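PDB 4HD1: squalene synthase HpnC from Alicyclobacillus acidocaldarius subsp. acidocaldarius, which probably catalyses the joining of isoprenoid diphosphates as a squalene synthase-type transferase of the squalene/phytoene synthase family. Local coordinates for residues A[7-10]-A[11-14]; A[85-88]-A[89-92]. All coordinates share one frame; numbering follows the deposited sequence.

Contact 1. Residues A[7-10]-A[11-14]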
loop_
_atom_site.group_PDB
_atom_site.type_symbol
_atom_site.label_atom_id
_atom_site.label_comp_id
_atom_site.label_asym_id
_atom_site.label_seq_id
_atom_site.Cartn_x
_atom_site.Cartn_y
_atom_site.Cartn_z
ATOM N N VAL A 7 24.462 -7.459 4.141
ATOM C CA VAL A 7 24.100 -8.409 3.094
ATOM C C VAL A 7 25.384 -9.099 2.585
ATOM O O VAL A 7 26.465 -8.509 2.688
ATOM C CB VAL A 7 23.318 -7.656 1.985
ATOM C CG1 VAL A 7 23.818 -7.967 0.576
ATOM C CG2 VAL A 7 21.823 -7.902 2.133
ATOM N N PRO A 8 25.287 -10.352 2.071
ATOM C CA PRO A 8 26.490 -11.042 1.579
ATOM C C PRO A 8 27.150 -10.305 0.414
ATOM O O PRO A 8 26.451 -9.735 -0.436
ATOM C CB PRO A 8 25.960 -12.402 1.109
ATOM C CG PRO A 8 24.676 -12.585 1.839
ATOM C CD PRO A 8 24.092 -11.205 1.936
ATOM N N VAL A 9 28.484 -10.330 0.394
ATOM C CA VAL A 9 29.308 -9.611 -0.589
ATOM C C VAL A 9 28.817 -9.755 -2.036
ATOM O O VAL A 9 28.749 -8.758 -2.759
ATOM C CB VAL A 9 30.812 -10.002 -0.472
ATOM C CG1 VAL A 9 31.640 -9.380 -1.596
ATOM C CG2 VAL A 9 31.378 -9.598 0.889
ATOM N N GLU A 10 28.460 -10.976 -2.445
ATOM C CA GLU A 10 28.032 -11.244 -3.830
ATOM C C GLU A 10 26.735 -10.542 -4.174
ATOM O O GLU A 10 26.472 -10.279 -5.343
ATOM C CB GLU A 10 27.845 -12.741 -4.111
ATOM C CG GLU A 10 28.734 -13.679 -3.316
ATOM C CD GLU A 10 28.217 -13.921 -1.908
ATOM O OE1 GLU A 10 29.039 -13.935 -0.969
ATOM O OE2 GLU A 10 26.988 -14.088 -1.745
ATOM N N LEU A 11 25.921 -10.252 -3.162
ATOM C CA LEU A 11 24.589 -9.673 -3.381
ATOM C C LEU A 11 24.495 -8.157 -3.197
ATOM O O LEU A 11 23.438 -7.571 -3.430
ATOM C CB LEU A 11 23.544 -10.380 -2.503
ATOM C CG LEU A 11 23.068 -11.750 -2.999
ATOM C CD1 LEU A 11 22.489 -12.585 -1.866
ATOM C CD2 LEU A 11 22.062 -11.599 -4.132
ATOM N N ARG A 12 25.590 -7.521 -2.793
ATOM C CA ARG A 12 25.564 -6.086 -2.492
ATOM C C ARG A 12 25.229 -5.199 -3.679
ATOM O O ARG A 12 24.554 -4.175 -3.515
ATOM C CB ARG A 12 26.866 -5.636 -1.841
ATOM C CG ARG A 12 26.869 -5.953 -0.366
ATOM C CD ARG A 12 28.187 -5.653 0.289
ATOM N NE ARG A 12 28.343 -6.561 1.407
ATOM C CZ ARG A 12 29.463 -6.731 2.099
ATOM N NH1 ARG A 12 30.555 -6.041 1.796
ATOM N NH2 ARG A 12 29.483 -7.602 3.100
ATOM N N GLY A 13 25.691 -5.592 -4.865
ATOM C CA GLY A 13 25.353 -4.884 -6.092
ATOM C C GLY A 13 23.862 -4.912 -6.364
ATOM O O GLY A 13 23.258 -3.872 -6.639
ATOM N N ASP A 14 23.263 -6.097 -6.267
ATOM C CA ASP A 14 21.834 -6.263 -6.528
ATOM C C ASP A 14 20.971 -5.489 -5.537
ATOM O O ASP A 14 19.947 -4.917 -5.920
ATOM C CB ASP A 14 21.464 -7.741 -6.500
ATOM C CG ASP A 14 22.259 -8.558 -7.493
ATOM O OD1 ASP A 14 22.819 -7.974 -8.449
ATOM O OD2 ASP A 14 22.320 -9.792 -7.323
HETATM O O HOH W 1 25.387 -8.126 -6.451
#

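Contact 2. Residues A[85-88]-A[89-92]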
loop_
_atom_site.group_PDB
_atom_site.type_symbol
_atom_site.label_atom_id
_atom_site.label_comp_id
_atom_site.label_asym_id
_atom_site.label_seq_id
_atom_site.Cartn_x
_atom_site.Cartn_y
_atom_site.Cartn_z
ATOM N N THR A 85 16.505 -13.697 -12.302
ATOM C CA THR A 85 17.380 -13.305 -13.415
ATOM C C THR A 85 17.709 -11.801 -13.459
ATOM O O THR A 85 18.578 -11.374 -14.212
ATOM C CB THR A 85 16.818 -13.783 -14.778
ATOM O OG1 THR A 85 15.444 -13.396 -14.903
ATOM C CG2 THR A 85 16.914 -15.307 -14.902
ATOM N N THR A 86 17.012 -11.017 -12.641
ATOM C CA THR A 86 17.206 -9.566 -12.536
ATOM C C THR A 86 18.082 -9.280 -11.315
ATOM O O THR A 86 18.118 -10.092 -10.388
ATOM C CB THR A 86 15.836 -8.868 -12.354
ATOM O OG1 THR A 86 14.965 -9.272 -13.413
ATOM C CG2 THR A 86 15.938 -7.326 -12.348
ATOM N N PRO A 87 18.800 -8.140 -11.309
ATOM C CA PRO A 87 19.367 -7.685 -10.034
ATOM C C PRO A 87 18.295 -7.544 -8.929
ATOM O O PRO A 87 18.439 -8.148 -7.855
ATOM C CB PRO A 87 19.980 -6.330 -10.389
ATOM C CG PRO A 87 20.352 -6.467 -11.828
ATOM C CD PRO A 87 19.320 -7.365 -12.451
ATOM N N ALA A 88 17.230 -6.786 -9.204
ATOM C CA ALA A 88 16.131 -6.594 -8.241
ATOM C C ALA A 88 15.582 -7.902 -7.679
ATOM O O ALA A 88 15.415 -8.036 -6.468
ATOM C CB ALA A 88 15.004 -5.764 -8.841
ATOM N N PHE A 89 15.321 -8.863 -8.557
ATOM C CA PHE A 89 14.735 -10.133 -8.147
ATOM C C PHE A 89 15.724 -11.099 -7.498
ATOM O O PHE A 89 15.314 -11.975 -6.739
ATOM C CB PHE A 89 13.994 -10.795 -9.309
ATOM C CG PHE A 89 12.603 -10.259 -9.516
ATOM C CD1 PHE A 89 11.561 -10.645 -8.670
ATOM C CD2 PHE A 89 12.331 -9.368 -10.551
ATOM C CE1 PHE A 89 10.277 -10.152 -8.855
ATOM C CE2 PHE A 89 11.048 -8.872 -10.742
ATOM C CZ PHE A 89 10.020 -9.265 -9.894
ATOM N N ARG A 90 17.014 -10.954 -7.796
ATOM C CA ARG A 90 18.042 -11.686 -7.057
ATOM C C ARG A 90 18.077 -11.186 -5.610
ATOM O O ARG A 90 18.127 -11.985 -4.674
ATOM C CB ARG A 90 19.417 -11.569 -7.727
ATOM C CG ARG A 90 19.751 -12.722 -8.664
ATOM C CD ARG A 90 21.133 -12.595 -9.300
ATOM N NE ARG A 90 21.043 -12.025 -10.641
ATOM C CZ ARG A 90 21.561 -10.856 -11.017
ATOM N NH1 ARG A 90 22.247 -10.111 -10.164
ATOM N NH2 ARG A 90 21.399 -10.438 -12.263
ATOM N N ALA A 91 18.027 -9.868 -5.427
ATOM C CA ALA A 91 17.938 -9.300 -4.086
ATOM C C ALA A 91 16.663 -9.786 -3.380
ATOM O O ALA A 91 16.725 -10.254 -2.237
ATOM C CB ALA A 91 18.001 -7.781 -4.135
ATOM N N LEU A 92 15.523 -9.709 -4.069
ATOM C CA LEU A 92 14.261 -10.194 -3.505
ATOM C C LEU A 92 14.327 -11.676 -3.111
ATOM O O LEU A 92 13.845 -12.057 -2.042
ATOM C CB LEU A 92 13.080 -9.942 -4.451
ATOM C CG LEU A 92 11.689 -10.053 -3.810
ATOM C CD1 LEU A 92 11.463 -8.927 -2.808
ATOM C CD2 LEU A 92 10.592 -10.060 -4.865
#

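Contact 1. Residues A[7-10]-A[11-14]
Leu11 N-H reaches back to Pro8 O at 2.8 Å. One residue on, Arg12 N makes a weak bond to Val9 O (3.4 Å), and a water carries the path further, donating to Glu10 O and accepting from Asp14 N. The i to i+3 bond closes a type I beta turn, with Val9 and Glu10 at its two central positions, and this turn folds the extended chain of Val7 and Pro8 over into the first turn of helix 12-25. Among the side chains, the Arg12 guanidinium turns back to Val7: both NE and NH2 donate to one oxygen, along one edge of the group. Arg12 NE lies 3.0 Å from Val7 O and Arg12 NH2 3.2 Å from the same oxygen, which sits in the guanidinium plane; the NE bond is the straighter, 158° at the hydrogen against 143°. The Arg12 chain runs out straight from CG to NE, with CG anti to the carbonyl carbon, beside the backbone N (chi1 -81°), and this carries the head back past the turn to the residue five places earlier. Val9 CG2 rests over one face of the guanidinium, towards its rim, 3.5 Å from Arg12 NH2. Val7 CG1 lies against the aliphatic part of the same arginine, 3.8 Å from Arg12 CG, and also meets Leu11 CB. Pro8 CG approaches Leu11 CD1 more loosely. Val7, Pro8 and Leu11 also touch Phe94 of helix 87-99.

Contact 2. Residues A[85-88]-A[89-92]
Arg90 meets the preceding residues through both backbone and side chain. Its amide N donates to Thr86 O at 2.9 Å, and the next two bonds follow in the same i to i+4 pattern: Ala91 N to Pro87 O, the straightest at 170°, and Leu92 N to Ala88 O. The strongest polar partner of the Arg90 side chain lies outside this stretch, where NH1 forms a salt bridge with Asp14 OD1 on helix 12-25. A bend at chi3 (-98°) folds the guanidinium back over the start of its own helix, so that one face lies above Thr86 O and Pro87 N, both towards the rim; NH2 stands 3.7 Å from Pro87 CD. This is the N-terminal first turn of helix 87-99, with Thr86 at the N-cap position, where its side chain makes no capping bond, and Pro87 as the first helical residue, where proline's lack of an amide hydrogen forfeits no i to i+4 bond, since no helical carbonyl precedes it. An alanine in place of Arg90 would remove the guanidinium and is likely to leave the Asp14 carboxylate without its charged mate and the Pro87 ring less covered. Thr86 OG1 comes to the edge of the Phe89 ring, 3.9 Å from CD2, with Thr86 CB also near the ring plane. The ring is buried, meeting Tyr72 edge-to-face and touching Phe50 of helix 41-56, while Ala91 packs on Phe15 and Cys18 of helix 12-25.

Overall arrangement
Contacts 1 and 2 are the starts of two helices that meet: residues 7-14 lead into helix 12-25 and residues 85-92 open helix 87-99, their centres about 11 Å apart on the same side of the chain's centre. The polar join is the salt bridge from Asp14 OD1 to Arg90 NH1, 2.8 Å long. Packing contacts accompany it, with Asp14 CB against Pro87 O at 3.3 Å and Leu11 CD2 near Arg90 O. Contact 1 lies farther out, its centre about 27 Å from the chain's centre against 21 Å for contact 2, whose Phe89 and Leu92 touch helices 41-56 and 65-81 of this largely helical fold.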